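Local coordinates for fatty Acid Kinase (Fak) B3 protein (Streptococcus pneumoniae, PDB 6CNG) that binds linoleic acid in this structure, probably accepts other long-chain fatty acids, and may take part in lipid transport or fatty acid metabolism, at residues Gly243-Asn255 with Ile267-Thr281. Residues are numbered along the deposited sequence; the frame is centred on the assembly and turned at random.
Sequences GYAGGRIVMAQRN and IRETFPQADIKILPT
The shortest backbone bond between the two strands runs from Leu279 N to Met251 O, 2.8 Å. Met251 N in turn donates to Lys277 O in a nearly straight bond, 178° at the hydrogen, and the same parallel alternation continues from Ile249 N to Asp275 O at one end and to Gln253 O, which receives Thr281 N, at the other. Strand 247-253 and strand 275-280, the edge strand of a six-stranded mixed sheet, are the two strands of a beta-alpha-beta crossover through helix 257-270. The crossover helix covers the face bearing Ile249, Met251, Ile276 and Ile278. There Met251, extended beyond CG, brings CE tip to tip with Ile267 CD1 (4.0 Å), and Ile249 CD1 meets the same methyl at 3.9 Å. On the other face, Val250 CG1 packs against Leu279 CD1 beside helix 143-157. Arg248 and Asp275 run side by side there, their charged groups bridged by a water that accepts from Arg248 NE and donates to Asp275 OD2, while Arg248 NH2 forms a salt bridge with Asp154. Where the crossover helix ends, Tyr244 turns its edge to the face of Phe271, planes at 80° and centroids 5.1 Å apart. Tyr244 CG lies opposite the backbone N (chi1 -179°), which swings the ring so that OH reaches Gly247 O at 2.7 Å, a hydrogen bond that should restrain the ring, and comes within 3.2 Å of Ala274 CB.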
ATOM      1  N   GLY A 243      12.640  -0.418  15.232  1.00 14.95           N
ATOM      2  CA  GLY A 243      12.722  -1.745  15.762  1.00 17.16           C
ATOM      3  C   GLY A 243      12.778  -2.858  14.757  1.00 16.37           C
ATOM      4  O   GLY A 243      12.412  -3.986  15.105  1.00 17.85           O
ATOM      5  N   TYR A 244      13.203  -2.584  13.519  1.00 16.53           N
ATOM      6  CA  TYR A 244      13.461  -3.649  12.555  1.00 14.77           C
ATOM      7  C   TYR A 244      14.525  -4.587  13.120  1.00 17.78           C
ATOM      8  O   TYR A 244      15.454  -4.153  13.812  1.00 18.58           O
ATOM      9  CB  TYR A 244      13.885  -3.049  11.206  1.00 17.37           C
ATOM     10  CG  TYR A 244      14.155  -4.077  10.115  1.00 14.85           C
ATOM     11  CD1 TYR A 244      13.122  -4.729   9.465  1.00 14.73           C
ATOM     12  CD2 TYR A 244      15.445  -4.393   9.746  1.00 16.98           C
ATOM     13  CE1 TYR A 244      13.373  -5.667   8.518  1.00 16.35           C
ATOM     14  CE2 TYR A 244      15.698  -5.332   8.797  1.00 13.26           C
ATOM     15  CZ  TYR A 244      14.673  -5.961   8.192  1.00 12.70           C
ATOM     16  OH  TYR A 244      14.952  -6.890   7.254  1.00 15.03           O
ATOM     17  N   ALA A 245      14.374  -5.883  12.846  1.00 16.37           N
ATOM     18  CA  ALA A 245      15.271  -6.889  13.402  1.00 16.61           C
ATOM     19  C   ALA A 245      15.532  -8.030  12.422  1.00 17.78           C
ATOM     20  O   ALA A 245      15.707  -9.184  12.821  1.00 20.78           O
ATOM     21  CB  ALA A 245      14.737  -7.419  14.726  1.00 16.94           C
ATOM     22  N   GLY A 246      15.612  -7.717  11.123  1.00 14.05           N
ATOM     23  CA  GLY A 246      15.942  -8.693  10.104  1.00 15.52           C
ATOM     24  C   GLY A 246      14.777  -9.395   9.432  1.00 12.64           C
ATOM     25  O   GLY A 246      15.019 -10.317   8.663  1.00 15.06           O
ATOM     26  N   GLY A 247      13.524  -8.983   9.697  1.00 14.62           N
ATOM     27  CA  GLY A 247      12.349  -9.568   9.082  1.00 13.54           C
ATOM     28  C   GLY A 247      12.090  -9.154   7.639  1.00 13.32           C
ATOM     29  O   GLY A 247      12.983  -8.740   6.899  1.00 15.98           O
ATOM     30  N   ARG A 248      10.841  -9.271   7.240  1.00 14.15           N
ATOM     31  CA  ARG A 248      10.489  -8.995   5.859  1.00 11.38           C
ATOM     32  C   ARG A 248      10.385  -7.499   5.612  1.00 11.25           C
ATOM     33  O   ARG A 248       9.936  -6.737   6.468  1.00 11.46           O
ATOM     34  CB  ARG A 248       9.152  -9.627   5.505  1.00 14.98           C
ATOM     35  CG  ARG A 248       9.147 -11.129   5.461  1.00 14.44           C
ATOM     36  CD  ARG A 248       7.756 -11.640   5.139  1.00 13.59           C
ATOM     37  NE  ARG A 248       7.730 -13.084   5.188  1.00 18.27           N
ATOM     38  CZ  ARG A 248       6.634 -13.810   5.143  1.00 17.80           C
ATOM     39  NH1 ARG A 248       5.457 -13.229   5.047  1.00 17.28           N
ATOM     40  NH2 ARG A 248       6.731 -15.129   5.207  1.00 19.92           N
ATOM     41  N   ILE A 249      10.822  -7.092   4.428  1.00 13.97           N
ATOM     42  CA  ILE A 249      10.603  -5.756   3.903  1.00 11.98           C
ATOM     43  C   ILE A 249      10.046  -5.870   2.499  1.00 10.98           C
ATOM     44  O   ILE A 249      10.464  -6.735   1.727  1.00 12.72           O
ATOM     45  CB  ILE A 249      11.912  -4.969   3.854  1.00 12.29           C
ATOM     46  CG1 ILE A 249      12.507  -4.809   5.244  1.00 15.03           C
ATOM     47  CG2 ILE A 249      11.678  -3.633   3.242  1.00 13.64           C
ATOM     48  CD1 ILE A 249      13.833  -4.130   5.224  1.00 11.54           C
ATOM     49  N   VAL A 250       9.110  -4.983   2.175  1.00 12.60           N
ATOM     50  CA  VAL A 250       8.589  -4.778   0.819  1.00 10.92           C
ATOM     51  C   VAL A 250       8.759  -3.301   0.484  1.00 12.27           C
ATOM     52  O   VAL A 250       8.140  -2.440   1.111  1.00 13.40           O
ATOM     53  CB  VAL A 250       7.123  -5.188   0.698  1.00 11.13           C
ATOM     54  CG1 VAL A 250       6.639  -4.891  -0.661  1.00 16.72           C
ATOM     55  CG2 VAL A 250       6.982  -6.645   0.990  1.00 14.31           C
ATOM     56  N   MET A 251       9.603  -3.007  -0.490  1.00 11.27           N
ATOM     57  CA  MET A 251       9.827  -1.646  -0.967  1.00 13.84           C
ATOM     58  C   MET A 251       9.048  -1.452  -2.269  1.00 13.34           C
ATOM     59  O   MET A 251       9.472  -1.911  -3.329  1.00 13.31           O
ATOM     60  CB  MET A 251      11.311  -1.412  -1.241  1.00 14.34           C
ATOM     61  CG  MET A 251      12.243  -1.532  -0.072  1.00 15.54           C
ATOM     62  SD  MET A 251      13.957  -1.270  -0.536  1.00 18.11           S
ATOM     63  CE  MET A 251      14.810  -1.658   0.964  1.00 16.96           C
ATOM     64  N   ALA A 252       7.925  -0.753  -2.192  1.00 15.90           N
ATOM     65  CA  ALA A 252       7.211  -0.288  -3.379  1.00 12.46           C
ATOM     66  C   ALA A 252       7.782   1.053  -3.820  1.00 10.77           C
ATOM     67  O   ALA A 252       7.790   2.008  -3.050  1.00 14.52           O
ATOM     68  CB  ALA A 252       5.730  -0.150  -3.052  1.00 12.69           C
ATOM     69  N   GLN A 253       8.233   1.140  -5.064  1.00 11.70           N
ATOM     70  CA  GLN A 253       8.939   2.318  -5.527  1.00 10.79           C
ATOM     71  C   GLN A 253       8.469   2.742  -6.917  1.00 13.62           C
ATOM     72  O   GLN A 253       7.999   1.926  -7.711  1.00 14.08           O
ATOM     73  CB  GLN A 253      10.448   2.086  -5.547  1.00 12.88           C
ATOM     74  CG  GLN A 253      10.887   0.861  -6.283  1.00 14.84           C
ATOM     75  CD  GLN A 253      11.003   1.081  -7.767  1.00 17.24           C
ATOM     76  OE1 GLN A 253      11.333   2.156  -8.206  1.00 22.89           O
ATOM     77  NE2 GLN A 253      10.732   0.047  -8.549  1.00 20.66           N
ATOM     78  N   ARG A 254       8.607   4.047  -7.185  1.00 13.35           N
ATOM     79  CA  ARG A 254       8.326   4.653  -8.483  1.00 15.84           C
ATOM     80  C   ARG A 254       9.627   5.225  -9.015  1.00 11.89           C
ATOM     81  O   ARG A 254      10.052   6.300  -8.602  1.00 15.99           O
ATOM     82  CB  ARG A 254       7.284   5.746  -8.366  1.00 12.63           C
ATOM     83  CG  ARG A 254       6.971   6.430  -9.667  1.00 17.21           C
ATOM     84  CD  ARG A 254       6.498   5.463 -10.716  1.00 17.11           C
ATOM     85  NE  ARG A 254       6.370   6.093 -12.019  1.00 21.54           N
ATOM     86  CZ  ARG A 254       6.150   5.429 -13.139  1.00 18.13           C
ATOM     87  NH1 ARG A 254       6.011   4.111 -13.132  1.00 20.80           N
ATOM     88  NH2 ARG A 254       6.084   6.095 -14.267  1.00 24.77           N
ATOM     89  N   ASN A 255      10.232   4.524  -9.949  1.00 13.67           N
ATOM     90  CA  ASN A 255      11.471   4.986 -10.566  1.00 17.23           C
ATOM     91  C   ASN A 255      12.504   5.328  -9.500  1.00 12.44           C
ATOM     92  O   ASN A 255      13.154   6.364  -9.527  1.00 15.86           O
ATOM     93  CB  ASN A 255      11.227   6.170 -11.505  1.00 15.75           C
ATOM     94  CG  ASN A 255      10.827   5.740 -12.912  1.00 17.47           C
ATOM     95  OD1 ASN A 255      11.347   4.771 -13.447  1.00 19.65           O
ATOM     96  ND2 ASN A 255       9.898   6.461 -13.502  1.00 17.06           N
ATOM     97  N   ILE A 267      20.945  -2.688   4.426  1.00 14.85           N
ATOM     98  CA  ILE A 267      20.166  -3.455   5.374  1.00 15.14           C
ATOM     99  C   ILE A 267      20.661  -4.878   5.447  1.00 16.04           C
ATOM    100  O   ILE A 267      20.720  -5.470   6.533  1.00 18.81           O
ATOM    101  CB  ILE A 267      18.685  -3.424   4.979  1.00 13.60           C
ATOM    102  CG1 ILE A 267      18.188  -2.000   5.091  1.00 14.61           C
ATOM    103  CG2 ILE A 267      17.907  -4.383   5.854  1.00 18.90           C
ATOM    104  CD1 ILE A 267      16.778  -1.761   4.461  1.00 16.17           C
ATOM    105  N   ARG A 268      21.020  -5.456   4.299  1.00 13.95           N
ATOM    106  CA  ARG A 268      21.510  -6.824   4.301  1.00 14.37           C
ATOM    107  C   ARG A 268      22.891  -6.903   4.900  1.00 16.58           C
ATOM    108  O   ARG A 268      23.250  -7.915   5.498  1.00 19.80           O
ATOM    109  CB  ARG A 268      21.547  -7.403   2.900  1.00 18.42           C
ATOM    110  CG  ARG A 268      20.177  -7.765   2.370  1.00 19.80           C
ATOM    111  CD  ARG A 268      20.231  -8.593   1.079  1.00 23.09           C
ATOM    112  NE  ARG A 268      20.151  -7.750  -0.100  1.00 25.56           N
ATOM    113  CZ  ARG A 268      21.175  -7.448  -0.887  1.00 28.99           C
ATOM    114  NH1 ARG A 268      22.391  -7.933  -0.646  1.00 29.92           N
ATOM    115  NH2 ARG A 268      20.963  -6.658  -1.931  1.00 30.64           N
ATOM    116  N   GLU A 269      23.678  -5.850   4.744  1.00 16.96           N
ATOM    117  CA  GLU A 269      24.981  -5.819   5.389  1.00 14.95           C
ATOM    118  C   GLU A 269      24.833  -5.844   6.901  1.00 17.19           C
ATOM    119  O   GLU A 269      25.575  -6.556   7.591  1.00 19.40           O
ATOM    120  CB  GLU A 269      25.753  -4.603   4.900  1.00 15.98           C
ATOM    121  CG  GLU A 269      26.249  -4.828   3.499  1.00 14.56           C
ATOM    122  CD  GLU A 269      26.709  -3.581   2.809  1.00 18.43           C
ATOM    123  OE1 GLU A 269      26.612  -2.484   3.351  1.00 19.66           O
ATOM    124  OE2 GLU A 269      27.164  -3.698   1.669  1.00 25.94           O
ATOM    125  N   THR A 270      23.852  -5.108   7.430  1.00 15.78           N
ATOM    126  CA  THR A 270      23.628  -5.057   8.868  1.00 16.31           C
ATOM    127  C   THR A 270      22.843  -6.262   9.381  1.00 16.61           C
ATOM    128  O   THR A 270      23.112  -6.755  10.482  1.00 18.67           O
ATOM    129  CB  THR A 270      22.871  -3.784   9.230  1.00 14.53           C
ATOM    130  OG1 THR A 270      23.592  -2.637   8.780  1.00 21.28           O
ATOM    131  CG2 THR A 270      22.718  -3.708  10.687  1.00 18.25           C
ATOM    132  N   PHE A 271      21.844  -6.713   8.621  1.00 17.35           N
ATOM    133  CA  PHE A 271      20.923  -7.768   9.036  1.00 18.39           C
ATOM    134  C   PHE A 271      21.006  -8.841   7.959  1.00 19.00           C
ATOM    135  O   PHE A 271      20.208  -8.831   7.012  1.00 18.66           O
ATOM    136  CB  PHE A 271      19.494  -7.235   9.169  1.00 14.80           C
ATOM    137  CG  PHE A 271      19.342  -6.090  10.128  1.00 15.04           C
ATOM    138  CD1 PHE A 271      19.452  -4.783   9.697  1.00 15.56           C
ATOM    139  CD2 PHE A 271      19.065  -6.323  11.467  1.00 19.23           C
ATOM    140  CE1 PHE A 271      19.305  -3.728  10.577  1.00 14.92           C
ATOM    141  CE2 PHE A 271      18.903  -5.273  12.350  1.00 16.99           C
ATOM    142  CZ  PHE A 271      19.023  -3.976  11.907  1.00 17.24           C
ATOM    143  N   PRO A 272      21.955  -9.779   8.053  1.00 20.88           N
ATOM    144  CA  PRO A 272      22.233 -10.669   6.906  1.00 22.63           C
ATOM    145  C   PRO A 272      21.065 -11.555   6.438  1.00 21.36           C
ATOM    146  O   PRO A 272      21.058 -11.982   5.268  1.00 19.48           O
ATOM    147  CB  PRO A 272      23.429 -11.502   7.404  1.00 25.95           C
ATOM    148  CG  PRO A 272      23.399 -11.338   8.888  1.00 23.80           C
ATOM    149  CD  PRO A 272      22.921  -9.987   9.145  1.00 21.01           C
ATOM    150  N   GLN A 273      20.080 -11.818   7.290  1.00 20.63           N
ATOM    151  CA  GLN A 273      18.958 -12.682   6.957  1.00 22.67           C
ATOM    152  C   GLN A 273      17.763 -11.936   6.367  1.00 18.86           C
ATOM    153  O   GLN A 273      16.729 -12.559   6.118  1.00 20.95           O
ATOM    154  CB  GLN A 273      18.526 -13.470   8.199  1.00 22.77           C
ATOM    155  CG  GLN A 273      19.066 -14.917   8.235  1.00 32.14           C
ATOM    156  CD  GLN A 273      20.573 -15.030   7.938  1.00 42.38           C
ATOM    157  OE1 GLN A 273      20.982 -15.408   6.832  1.00 42.63           O
ATOM    158  NE2 GLN A 273      21.396 -14.729   8.937  1.00 48.68           N
ATOM    159  N   ALA A 274      17.886 -10.636   6.117  1.00 18.70           N
ATOM    160  CA  ALA A 274      16.742  -9.851   5.676  1.00 16.63           C
ATOM    161  C   ALA A 274      16.154 -10.420   4.396  1.00 14.88           C
ATOM    162  O   ALA A 274      16.879 -10.827   3.486  1.00 18.48           O
ATOM    163  CB  ALA A 274      17.146  -8.396   5.458  1.00 17.31           C
ATOM    164  N   ASP A 275      14.826 -10.420   4.338  1.00 12.29           N
ATOM    165  CA  ASP A 275      14.064 -10.947   3.231  1.00 16.56           C
ATOM    166  C   ASP A 275      13.409  -9.710   2.629  1.00 14.12           C
ATOM    167  O   ASP A 275      12.391  -9.229   3.122  1.00 14.18           O
ATOM    168  CB  ASP A 275      13.061 -11.973   3.747  1.00 21.30           C
ATOM    169  CG  ASP A 275      12.103 -12.481   2.666  1.00 26.06           C
ATOM    170  OD1 ASP A 275      12.230 -12.070   1.487  1.00 27.56           O
ATOM    171  OD2 ASP A 275      11.219 -13.303   3.007  1.00 25.92           O
ATOM    172  N   ILE A 276      14.014  -9.185   1.591  1.00 13.45           N
ATOM    173  CA  ILE A 276      13.577  -7.942   0.985  1.00 14.92           C
ATOM    174  C   ILE A 276      13.076  -8.218  -0.422  1.00 16.74           C
ATOM    175  O   ILE A 276      13.704  -8.962  -1.185  1.00 16.26           O
ATOM    176  CB  ILE A 276      14.748  -6.942   0.945  1.00 20.37           C
ATOM    177  CG1 ILE A 276      15.327  -6.754   2.335  1.00 20.99           C
ATOM    178  CG2 ILE A 276      14.301  -5.604   0.353  1.00 20.74           C
ATOM    179  CD1 ILE A 276      16.583  -5.937   2.320  1.00 23.78           C
ATOM    180  N   LYS A 277      11.930  -7.606  -0.747  1.00 14.57           N
ATOM    181  CA  LYS A 277      11.363  -7.540  -2.084  1.00 15.31           C
ATOM    182  C   LYS A 277      11.269  -6.080  -2.519  1.00 13.90           C
ATOM    183  O   LYS A 277      11.022  -5.189  -1.707  1.00 13.83           O
ATOM    184  CB  LYS A 277       9.952  -8.146  -2.108  1.00 19.72           C
ATOM    185  CG  LYS A 277       9.815  -9.572  -1.564  1.00 28.99           C
ATOM    186  CD  LYS A 277       8.330  -9.931  -1.272  1.00 34.61           C
ATOM    187  CE  LYS A 277       8.160 -11.097  -0.266  1.00 34.37           C
ATOM    188  NZ  LYS A 277       8.747 -10.860   1.106  1.00 32.09           N
ATOM    189  N   ILE A 278      11.480  -5.826  -3.803  1.00 14.38           N
ATOM    190  CA  ILE A 278      11.309  -4.498  -4.386  1.00 14.69           C
ATOM    191  C   ILE A 278      10.232  -4.637  -5.458  1.00 16.94           C
ATOM    192  O   ILE A 278      10.357  -5.480  -6.359  1.00 18.85           O
ATOM    193  CB  ILE A 278      12.626  -3.959  -4.971  1.00 17.36           C
ATOM    194  CG1 ILE A 278      13.768  -4.096  -3.965  1.00 20.94           C
ATOM    195  CG2 ILE A 278      12.473  -2.521  -5.423  1.00 17.48           C
ATOM    196  CD1 ILE A 278      15.142  -3.816  -4.562  1.00 24.73           C
ATOM    197  N   LEU A 279       9.153  -3.860  -5.329  1.00 18.83           N
ATOM    198  CA  LEU A 279       8.031  -3.929  -6.263  1.00 20.91           C
ATOM    199  C   LEU A 279       7.764  -2.568  -6.884  1.00 13.31           C
ATOM    200  O   LEU A 279       7.916  -1.543  -6.226  1.00 14.05           O
ATOM    201  CB  LEU A 279       6.728  -4.364  -5.580  1.00 19.05           C
ATOM    202  CG  LEU A 279       6.728  -5.712  -4.886  1.00 18.23           C
ATOM    203  CD1 LEU A 279       5.393  -5.883  -4.221  1.00 17.14           C
ATOM    204  CD2 LEU A 279       6.981  -6.783  -5.900  1.00 20.36           C
ATOM    205  N   PRO A 280       7.328  -2.524  -8.132  1.00 14.11           N
ATOM    206  CA  PRO A 280       6.901  -1.250  -8.690  1.00 13.74           C
ATOM    207  C   PRO A 280       5.564  -0.830  -8.087  1.00 11.05           C
ATOM    208  O   PRO A 280       4.700  -1.653  -7.790  1.00 14.08           O
ATOM    209  CB  PRO A 280       6.807  -1.548 -10.189  1.00 15.11           C
ATOM    210  CG  PRO A 280       6.494  -2.964 -10.252  1.00 17.72           C
ATOM    211  CD  PRO A 280       7.055  -3.634  -9.049  1.00 13.68           C
ATOM    212  N   THR A 281       5.409   0.466  -7.888  1.00 12.84           N
ATOM    213  CA  THR A 281       4.158   0.974  -7.363  1.00 12.83           C
ATOM    214  C   THR A 281       3.001   0.757  -8.336  1.00 12.83           C
ATOM    215  O   THR A 281       3.181   0.703  -9.558  1.00 16.64           O
ATOM    216  CB  THR A 281       4.311   2.460  -7.083  1.00 13.03           C
ATOM    217  OG1 THR A 281       5.077   3.064  -8.124  1.00 15.31           O
ATOM    218  CG2 THR A 281       5.022   2.675  -5.798  1.00 15.38           C
TER
HETATM  219  O   HOH W   1      13.730 -12.232   6.723  1.00 22.46           O
HETATM  220  O   HOH W   2      10.491 -14.336   5.147  1.00 17.78           O
HETATM  221  O   HOH W   3       5.326   2.065 -11.346  1.00 19.91           O